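Long-range contact in phosphate-binding protein (Xanthomonas axonopodis pv. citri, PDB 5UB3), which is a periplasmic binding protein of the phosphonate-binding type, crystallised with chloride, that probably senses a ligand for a partner diguanylate cyclase: residues R87-R101 and D199-A212. Sequence-based numbering, arbitrary orientation.
Sequences RGGLRDFHTLFFVRR and DFRIVHRTAPVPRA
Asp199 starts the pairing with its carbonyl O, which accepts from Arg101 N 2.7 Å away. CE2 of Phe98 sits above the Phe200 ring, nearer its edge than its centre, with CE2 of Phe200 3.4 Å from CE2 of Phe98 and the planes 44° apart. Arg201 exchanges two backbone bonds with Val99, then bends at chi3 (46°), which carries its guanidinium back over CG2 of Val99; there NH2 gives a 3.2 Å bond to Arg101 O, in the guanidinium plane but above that of the carbonyl. NH1 goes to the carbonyl of Ile105, while the buried NE has no partner. Val203 and His204 both face Phe97 in a classic beta bulge: Phe97 O accepts from Val203 N, and Phe97 N donates to His204 O. Beyond it the extended Arg205 brings NH1 to NE2 of His94, 2.9 Å away in the imidazole plane, though the bond is bent (132° at the hydrogen). Thr206 OG1 accepts from Thr95 N, 3.0 Å away, and donates to Ala207 O, bridging the gap before a second short ladder, where Val209 and Phe93 trade backbone bonds. Arg211 lays its CA over the face of the Phe93 ring, a CH-pi contact, and a water accepts from Arg211 NH2 and, weakly, from Arg87 NH1. Ala212 CB closes the run, centred over the Arg87 guanidinium, whose NH2 is hydrogen-bonded to Ser64 OG. The break between the ladders is consistent with the hinge crossing between lobes of periplasmic binding proteins; strand 178-182 flanks 92-100 on its other edge, and helix 124-136 packs against Phe97 and Thr206.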
ATOM      1  N   ARG A  87      -4.057  10.369   3.688  1.00 17.30           N
ATOM      2  CA  ARG A  87      -4.957   9.543   4.441  1.00 18.83           C
ATOM      3  C   ARG A  87      -4.756   9.733   5.952  1.00 20.80           C
ATOM      4  O   ARG A  87      -3.632   9.787   6.467  1.00 22.18           O
ATOM      5  CB  ARG A  87      -4.751   8.082   4.063  1.00 20.99           C
ATOM      6  CG  ARG A  87      -5.146   7.732   2.632  1.00 21.28           C
ATOM      7  CD  ARG A  87      -4.897   6.282   2.327  1.00 24.48           C
ATOM      8  NE  ARG A  87      -5.245   5.940   0.948  1.00 24.03           N
ATOM      9  CZ  ARG A  87      -4.986   4.762   0.377  1.00 27.51           C
ATOM     10  NH1 ARG A  87      -4.362   3.749   1.049  1.00 23.08           N
ATOM     11  NH2 ARG A  87      -5.369   4.610  -0.895  1.00 27.79           N
ATOM     12  N   GLY A  88      -5.871   9.782   6.659  1.00 22.29           N
ATOM     13  CA  GLY A  88      -5.877  10.083   8.089  1.00 24.16           C
ATOM     14  C   GLY A  88      -5.050  11.269   8.513  1.00 23.17           C
ATOM     15  O   GLY A  88      -4.375  11.185   9.511  1.00 24.31           O
ATOM     16  N   GLY A  89      -5.045  12.333   7.730  1.00 21.63           N
ATOM     17  CA  GLY A  89      -4.216  13.491   7.992  1.00 24.28           C
ATOM     18  C   GLY A  89      -2.717  13.368   7.720  1.00 25.78           C
ATOM     19  O   GLY A  89      -1.970  14.315   7.976  1.00 25.97           O
ATOM     20  N   LEU A  90      -2.248  12.234   7.203  1.00 23.47           N
ATOM     21  CA  LEU A  90      -0.807  12.011   7.015  1.00 23.24           C
ATOM     22  C   LEU A  90      -0.535  11.840   5.553  1.00 22.87           C
ATOM     23  O   LEU A  90      -1.140  10.993   4.878  1.00 21.10           O
ATOM     24  CB  LEU A  90      -0.376  10.730   7.743  1.00 23.53           C
ATOM     25  CG  LEU A  90      -0.637  10.721   9.240  1.00 25.16           C
ATOM     26  CD1 LEU A  90      -0.320   9.374   9.826  1.00 26.77           C
ATOM     27  CD2 LEU A  90       0.170  11.810   9.943  1.00 26.92           C
ATOM     28  N   ARG A  91       0.404  12.618   5.080  1.00 22.10           N
ATOM     29  CA  ARG A  91       0.868  12.469   3.735  1.00 23.91           C
ATOM     30  C   ARG A  91       1.859  11.341   3.545  1.00 22.31           C
ATOM     31  O   ARG A  91       1.980  10.852   2.421  1.00 21.58           O
ATOM     32  CB  ARG A  91       1.587  13.714   3.368  1.00 26.71           C
ATOM     33  CG  ARG A  91       0.664  14.895   3.192  1.00 33.64           C
ATOM     34  CD  ARG A  91       1.551  15.858   2.446  1.00 36.45           C
ATOM     35  NE  ARG A  91       0.979  17.122   2.190  1.00 43.30           N
ATOM     36  CZ  ARG A  91       1.715  18.129   1.732  1.00 47.28           C
ATOM     37  NH1 ARG A  91       3.018  17.949   1.457  1.00 47.18           N
ATOM     38  NH2 ARG A  91       1.138  19.303   1.499  1.00 52.06           N
ATOM     39  N   ASP A  92       2.631  11.039   4.606  1.00 20.15           N
ATOM     40  CA  ASP A  92       3.749  10.080   4.552  1.00 19.63           C
ATOM     41  C   ASP A  92       3.495   8.944   5.500  1.00 18.43           C
ATOM     42  O   ASP A  92       2.676   9.021   6.439  1.00 21.33           O
ATOM     43  CB  ASP A  92       5.080  10.735   4.963  1.00 21.82           C
ATOM     44  CG  ASP A  92       5.685  11.620   3.892  1.00 22.46           C
ATOM     45  OD1 ASP A  92       5.103  11.848   2.786  1.00 23.12           O
ATOM     46  OD2 ASP A  92       6.838  12.080   4.123  1.00 20.52           O
ATOM     47  N   PHE A  93       4.200   7.861   5.250  1.00 17.62           N
ATOM     48  CA  PHE A  93       4.350   6.849   6.249  1.00 17.85           C
ATOM     49  C   PHE A  93       5.697   6.148   6.122  1.00 17.00           C
ATOM     50  O   PHE A  93       6.423   6.402   5.181  1.00 16.61           O
ATOM     51  CB  PHE A  93       3.125   5.937   6.259  1.00 19.27           C
ATOM     52  CG  PHE A  93       2.997   4.983   5.082  1.00 17.33           C
ATOM     53  CD1 PHE A  93       3.766   5.083   3.919  1.00 16.63           C
ATOM     54  CD2 PHE A  93       2.060   3.963   5.183  1.00 19.00           C
ATOM     55  CE1 PHE A  93       3.613   4.192   2.882  1.00 18.00           C
ATOM     56  CE2 PHE A  93       1.883   3.042   4.143  1.00 18.31           C
ATOM     57  CZ  PHE A  93       2.674   3.155   2.999  1.00 17.51           C
ATOM     58  N   HIS A  94       5.988   5.218   7.034  1.00 16.56           N
ATOM     59  CA  HIS A  94       7.206   4.444   6.973  1.00 16.38           C
ATOM     60  C   HIS A  94       6.979   3.099   7.573  1.00 16.67           C
ATOM     61  O   HIS A  94       5.962   2.896   8.175  1.00 16.81           O
ATOM     62  CB  HIS A  94       8.400   5.110   7.654  1.00 18.93           C
ATOM     63  CG  HIS A  94       8.207   5.403   9.096  1.00 18.24           C
ATOM     64  ND1 HIS A  94       7.592   6.540   9.543  1.00 19.58           N
ATOM     65  CD2 HIS A  94       8.567   4.703  10.192  1.00 20.28           C
ATOM     66  CE1 HIS A  94       7.603   6.557  10.862  1.00 20.80           C
ATOM     67  NE2 HIS A  94       8.169   5.442  11.274  1.00 23.93           N
ATOM     68  N   THR A  95       7.936   2.212   7.330  1.00 17.73           N
ATOM     69  CA  THR A  95       7.890   0.865   7.882  1.00 16.97           C
ATOM     70  C   THR A  95       8.640   0.822   9.194  1.00 16.04           C
ATOM     71  O   THR A  95       9.689   1.456   9.336  1.00 16.26           O
ATOM     72  CB  THR A  95       8.360  -0.152   6.859  1.00 16.08           C
ATOM     73  OG1 THR A  95       7.326  -0.269   5.866  1.00 16.46           O
ATOM     74  CG2 THR A  95       8.558  -1.508   7.526  1.00 16.97           C
ATOM     75  N   LEU A  96       8.055   0.126  10.157  1.00 16.67           N
ATOM     76  CA  LEU A  96       8.768  -0.227  11.360  1.00 19.03           C
ATOM     77  C   LEU A  96       8.900  -1.727  11.490  1.00 17.82           C
ATOM     78  O   LEU A  96       8.039  -2.513  11.043  1.00 18.07           O
ATOM     79  CB  LEU A  96       8.141   0.418  12.573  1.00 23.41           C
ATOM     80  CG  LEU A  96       6.658   0.367  12.848  1.00 25.69           C
ATOM     81  CD1 LEU A  96       6.380  -1.043  13.300  1.00 28.65           C
ATOM     82  CD2 LEU A  96       6.179   1.386  13.903  1.00 26.24           C
ATOM     83  N   PHE A  97      10.024  -2.130  12.033  1.00 16.79           N
ATOM     84  CA  PHE A  97      10.253  -3.540  12.309  1.00 17.18           C
ATOM     85  C   PHE A  97      10.088  -3.663  13.785  1.00 16.70           C
ATOM     86  O   PHE A  97      10.628  -2.865  14.533  1.00 18.15           O
ATOM     87  CB  PHE A  97      11.651  -3.945  11.926  1.00 17.14           C
ATOM     88  CG  PHE A  97      11.902  -3.991  10.437  1.00 16.67           C
ATOM     89  CD1 PHE A  97      12.068  -2.829   9.723  1.00 16.31           C
ATOM     90  CD2 PHE A  97      12.022  -5.193   9.782  1.00 16.87           C
ATOM     91  CE1 PHE A  97      12.328  -2.866   8.371  1.00 16.89           C
ATOM     92  CE2 PHE A  97      12.265  -5.251   8.430  1.00 17.99           C
ATOM     93  CZ  PHE A  97      12.452  -4.076   7.723  1.00 16.97           C
ATOM     94  N   PHE A  98       9.386  -4.686  14.239  1.00 17.39           N
ATOM     95  CA  PHE A  98       9.207  -4.847  15.644  1.00 17.47           C
ATOM     96  C   PHE A  98       9.389  -6.297  16.063  1.00 18.81           C
ATOM     97  O   PHE A  98       9.210  -7.215  15.266  1.00 17.70           O
ATOM     98  CB  PHE A  98       7.835  -4.333  16.057  1.00 17.74           C
ATOM     99  CG  PHE A  98       6.721  -5.127  15.504  1.00 19.97           C
ATOM    100  CD1 PHE A  98       6.193  -4.810  14.250  1.00 20.16           C
ATOM    101  CD2 PHE A  98       6.203  -6.233  16.209  1.00 18.81           C
ATOM    102  CE1 PHE A  98       5.178  -5.572  13.706  1.00 21.79           C
ATOM    103  CE2 PHE A  98       5.190  -6.980  15.682  1.00 19.06           C
ATOM    104  CZ  PHE A  98       4.677  -6.669  14.429  1.00 22.98           C
ATOM    105  N   VAL A  99       9.745  -6.470  17.316  1.00 20.10           N
ATOM    106  CA  VAL A  99       9.878  -7.785  17.945  1.00 22.35           C
ATOM    107  C   VAL A  99       9.221  -7.859  19.296  1.00 24.40           C
ATOM    108  O   VAL A  99       8.866  -6.835  19.888  1.00 19.28           O
ATOM    109  CB  VAL A  99      11.342  -8.115  18.207  1.00 22.78           C
ATOM    110  CG1 VAL A  99      12.115  -8.089  16.896  1.00 22.14           C
ATOM    111  CG2 VAL A  99      11.957  -7.174  19.246  1.00 24.36           C
ATOM    112  N   ARG A 100       9.147  -9.069  19.824  1.00 24.67           N
ATOM    113  CA  ARG A 100       8.836  -9.191  21.248  1.00 28.45           C
ATOM    114  C   ARG A 100       9.901  -8.518  22.096  1.00 28.58           C
ATOM    115  O   ARG A 100      11.086  -8.523  21.775  1.00 22.39           O
ATOM    116  CB  ARG A 100       8.682 -10.638  21.662  1.00 28.92           C
ATOM    117  CG  ARG A 100       7.408 -11.245  21.098  1.00 26.57           C
ATOM    118  CD  ARG A 100       7.144 -12.557  21.791  1.00 32.33           C
ATOM    119  NE  ARG A 100       7.121 -12.370  23.246  1.00 32.37           N
ATOM    120  CZ  ARG A 100       6.038 -12.149  23.999  1.00 32.27           C
ATOM    121  NH1 ARG A 100       4.798 -12.107  23.476  1.00 28.90           N
ATOM    122  NH2 ARG A 100       6.208 -12.018  25.325  1.00 31.35           N
ATOM    123  N   ARG A 101       9.469  -7.881  23.170  1.00 30.18           N
ATOM    124  CA  ARG A 101      10.415  -7.136  23.994  1.00 34.85           C
ATOM    125  C   ARG A 101      11.415  -8.132  24.605  1.00 32.50           C
ATOM    126  O   ARG A 101      12.554  -7.801  24.760  1.00 26.87           O
ATOM    127  CB  ARG A 101       9.674  -6.240  25.008  1.00 40.53           C
ATOM    128  CG  ARG A 101      10.271  -6.128  26.408  1.00 54.24           C
ATOM    129  CD  ARG A 101       9.878  -4.838  27.151  1.00 57.97           C
ATOM    130  NE  ARG A 101      10.380  -3.605  26.513  1.00 65.23           N
ATOM    131  CZ  ARG A 101      11.672  -3.265  26.317  1.00 64.48           C
ATOM    132  NH1 ARG A 101      12.689  -4.055  26.681  1.00 63.21           N
ATOM    133  NH2 ARG A 101      11.957  -2.094  25.731  1.00 64.35           N
ATOM    134  N   ASP A 199       3.668  -5.991  24.367  1.00 22.84           N
ATOM    135  CA  ASP A 199       4.794  -6.936  24.417  1.00 22.57           C
ATOM    136  C   ASP A 199       5.873  -6.737  23.366  1.00 21.36           C
ATOM    137  O   ASP A 199       6.816  -7.522  23.293  1.00 20.42           O
ATOM    138  CB  ASP A 199       4.263  -8.350  24.427  1.00 22.79           C
ATOM    139  CG  ASP A 199       3.512  -8.698  25.745  1.00 23.09           C
ATOM    140  OD1 ASP A 199       3.867  -8.227  26.819  1.00 23.87           O
ATOM    141  OD2 ASP A 199       2.553  -9.447  25.661  1.00 24.35           O
ATOM    142  N   PHE A 200       5.745  -5.673  22.567  1.00 21.96           N
ATOM    143  CA  PHE A 200       6.633  -5.398  21.457  1.00 21.56           C
ATOM    144  C   PHE A 200       7.530  -4.184  21.629  1.00 23.33           C
ATOM    145  O   PHE A 200       7.187  -3.216  22.282  1.00 24.83           O
ATOM    146  CB  PHE A 200       5.800  -5.137  20.177  1.00 21.02           C
ATOM    147  CG  PHE A 200       5.040  -6.309  19.669  1.00 19.00           C
ATOM    148  CD1 PHE A 200       5.461  -7.611  19.887  1.00 19.80           C
ATOM    149  CD2 PHE A 200       3.933  -6.116  18.899  1.00 19.53           C
ATOM    150  CE1 PHE A 200       4.748  -8.677  19.370  1.00 19.60           C
ATOM    151  CE2 PHE A 200       3.184  -7.195  18.380  1.00 18.92           C
ATOM    152  CZ  PHE A 200       3.614  -8.466  18.602  1.00 19.26           C
ATOM    153  N   ARG A 201       8.652  -4.239  20.942  1.00 23.72           N
ATOM    154  CA  ARG A 201       9.620  -3.195  20.878  1.00 26.47           C
ATOM    155  C   ARG A 201       9.897  -2.930  19.376  1.00 23.74           C
ATOM    156  O   ARG A 201      10.111  -3.869  18.576  1.00 21.26           O
ATOM    157  CB  ARG A 201      10.865  -3.733  21.587  1.00 28.33           C
ATOM    158  CG  ARG A 201      12.113  -2.896  21.541  1.00 34.43           C
ATOM    159  CD  ARG A 201      13.067  -3.311  22.680  1.00 34.29           C
ATOM    160  NE  ARG A 201      13.237  -4.773  22.803  1.00 32.93           N
ATOM    161  CZ  ARG A 201      13.964  -5.490  21.981  1.00 29.46           C
ATOM    162  NH1 ARG A 201      14.578  -4.895  20.971  1.00 28.42           N
ATOM    163  NH2 ARG A 201      14.061  -6.811  22.144  1.00 33.71           N
ATOM    164  N   ILE A 202       9.989  -1.651  19.013  1.00 21.91           N
ATOM    165  CA  ILE A 202      10.441  -1.274  17.667  1.00 21.57           C
ATOM    166  C   ILE A 202      11.963  -1.353  17.546  1.00 21.30           C
ATOM    167  O   ILE A 202      12.679  -0.777  18.340  1.00 25.94           O
ATOM    168  CB  ILE A 202       9.920   0.113  17.298  1.00 20.83           C
ATOM    169  CG1 ILE A 202       8.371   0.081  17.308  1.00 20.18           C
ATOM    170  CG2 ILE A 202      10.470   0.534  15.960  1.00 19.66           C
ATOM    171  CD1 ILE A 202       7.788   1.449  17.500  1.00 22.02           C
ATOM    172  N   VAL A 203      12.463  -2.109  16.565  1.00 20.56           N
ATOM    173  CA  VAL A 203      13.902  -2.245  16.376  1.00 20.00           C
ATOM    174  C   VAL A 203      14.481  -1.465  15.198  1.00 19.67           C
ATOM    175  O   VAL A 203      15.688  -1.310  15.118  1.00 22.20           O
ATOM    176  CB  VAL A 203      14.363  -3.745  16.346  1.00 19.78           C
ATOM    177  CG1 VAL A 203      14.041  -4.369  17.679  1.00 20.37           C
ATOM    178  CG2 VAL A 203      13.757  -4.533  15.194  1.00 20.61           C
ATOM    179  N   HIS A 204      13.641  -0.973  14.291  1.00 17.58           N
ATOM    180  CA  HIS A 204      14.151  -0.266  13.148  1.00 18.25           C
ATOM    181  C   HIS A 204      13.020   0.496  12.489  1.00 18.58           C
ATOM    182  O   HIS A 204      11.851   0.046  12.482  1.00 16.72           O
ATOM    183  CB  HIS A 204      14.722  -1.231  12.153  1.00 17.88           C
ATOM    184  CG  HIS A 204      15.378  -0.562  10.999  1.00 18.81           C
ATOM    185  ND1 HIS A 204      16.683  -0.117  11.048  1.00 19.36           N
ATOM    186  CD2 HIS A 204      14.896  -0.184   9.787  1.00 18.54           C
ATOM    187  CE1 HIS A 204      16.999   0.446   9.895  1.00 18.79           C
ATOM    188  NE2 HIS A 204      15.926   0.448   9.126  1.00 19.56           N
ATOM    189  N   ARG A 205      13.384   1.610  11.893  1.00 18.75           N
ATOM    190  CA  ARG A 205      12.420   2.431  11.136  1.00 21.11           C
ATOM    191  C   ARG A 205      13.010   2.738   9.795  1.00 19.03           C
ATOM    192  O   ARG A 205      14.176   3.064   9.756  1.00 20.01           O
ATOM    193  CB  ARG A 205      12.129   3.763  11.899  1.00 23.78           C
ATOM    194  CG  ARG A 205      11.350   3.574  13.182  1.00 25.40           C
ATOM    195  CD  ARG A 205      11.036   4.887  13.891  1.00 27.76           C
ATOM    196  NE  ARG A 205      10.162   4.660  15.058  1.00 27.49           N
ATOM    197  CZ  ARG A 205       8.847   4.975  15.163  1.00 32.63           C
ATOM    198  NH1 ARG A 205       8.173   5.583  14.200  1.00 28.83           N
ATOM    199  NH2 ARG A 205       8.182   4.720  16.301  1.00 36.83           N
ATOM    200  N   THR A 206      12.212   2.663   8.711  1.00 18.56           N
ATOM    201  CA  THR A 206      12.660   3.095   7.419  1.00 17.85           C
ATOM    202  C   THR A 206      12.415   4.585   7.264  1.00 18.52           C
ATOM    203  O   THR A 206      11.752   5.205   8.094  1.00 17.39           O
ATOM    204  CB  THR A 206      11.950   2.345   6.254  1.00 16.49           C
ATOM    205  OG1 THR A 206      10.586   2.765   6.143  1.00 14.54           O
ATOM    206  CG2 THR A 206      12.016   0.810   6.468  1.00 16.99           C
ATOM    207  N   ALA A 207      12.933   5.112   6.168  1.00 19.47           N
ATOM    208  CA  ALA A 207      12.684   6.526   5.765  1.00 21.67           C
ATOM    209  C   ALA A 207      11.240   6.626   5.341  1.00 23.28           C
ATOM    210  O   ALA A 207      10.669   5.629   4.863  1.00 23.81           O
ATOM    211  CB  ALA A 207      13.606   6.930   4.595  1.00 19.54           C
ATOM    212  N   PRO A 208      10.644   7.811   5.477  1.00 23.87           N
ATOM    213  CA  PRO A 208       9.225   7.927   5.088  1.00 23.05           C
ATOM    214  C   PRO A 208       9.112   8.067   3.611  1.00 21.54           C
ATOM    215  O   PRO A 208      10.054   8.477   2.959  1.00 20.03           O
ATOM    216  CB  PRO A 208       8.767   9.196   5.804  1.00 23.93           C
ATOM    217  CG  PRO A 208      10.012  10.016   5.806  1.00 25.09           C
ATOM    218  CD  PRO A 208      11.104   9.025   6.143  1.00 24.66           C
ATOM    219  N   VAL A 209       7.969   7.665   3.088  1.00 19.45           N
ATOM    220  CA  VAL A 209       7.635   7.858   1.678  1.00 18.08           C
ATOM    221  C   VAL A 209       6.242   8.431   1.669  1.00 17.76           C
ATOM    222  O   VAL A 209       5.524   8.282   2.644  1.00 16.90           O
ATOM    223  CB  VAL A 209       7.695   6.506   0.890  1.00 18.21           C
ATOM    224  CG1 VAL A 209       9.112   5.920   0.882  1.00 18.72           C
ATOM    225  CG2 VAL A 209       6.711   5.536   1.467  1.00 18.54           C
ATOM    226  N   PRO A 210       5.818   9.022   0.535  1.00 19.68           N
ATOM    227  CA  PRO A 210       4.444   9.378   0.458  1.00 19.81           C
ATOM    228  C   PRO A 210       3.590   8.142   0.569  1.00 20.29           C
ATOM    229  O   PRO A 210       3.904   7.105   0.033  1.00 21.79           O
ATOM    230  CB  PRO A 210       4.269  10.033  -0.892  1.00 18.66           C
ATOM    231  CG  PRO A 210       5.561   9.983  -1.555  1.00 20.79           C
ATOM    232  CD  PRO A 210       6.526   9.177  -0.731  1.00 19.99           C
ATOM    233  N   ARG A 211       2.512   8.332   1.268  1.00 22.20           N
ATOM    234  CA  ARG A 211       1.634   7.298   1.718  1.00 25.06           C
ATOM    235  C   ARG A 211       0.761   6.677   0.638  1.00 22.70           C
ATOM    236  O   ARG A 211       0.621   5.454   0.536  1.00 20.25           O
ATOM    237  CB  ARG A 211       0.760   7.986   2.745  1.00 29.39           C
ATOM    238  CG  ARG A 211      -0.325   7.136   3.195  1.00 33.21           C
ATOM    239  CD  ARG A 211      -0.574   7.287   4.636  1.00 30.38           C
ATOM    240  NE  ARG A 211      -1.307   6.101   4.978  1.00 28.03           N
ATOM    241  CZ  ARG A 211      -2.115   6.014   6.010  1.00 29.40           C
ATOM    242  NH1 ARG A 211      -2.305   7.045   6.846  1.00 28.12           N
ATOM    243  NH2 ARG A 211      -2.727   4.861   6.191  1.00 30.21           N
ATOM    244  N   ALA A 212       0.110   7.512  -0.162  1.00 18.29           N
ATOM    245  CA  ALA A 212      -0.852   6.967  -1.137  1.00 16.53           C
ATOM    246  C   ALA A 212      -0.985   7.897  -2.286  1.00 16.84           C
ATOM    247  O   ALA A 212      -0.540   9.038  -2.193  1.00 13.97           O
ATOM    248  CB  ALA A 212      -2.188   6.700  -0.503  1.00 16.29           C
TER
HETATM  249  O   HOH W   1      -2.899   2.820   3.878  1.00 25.58           O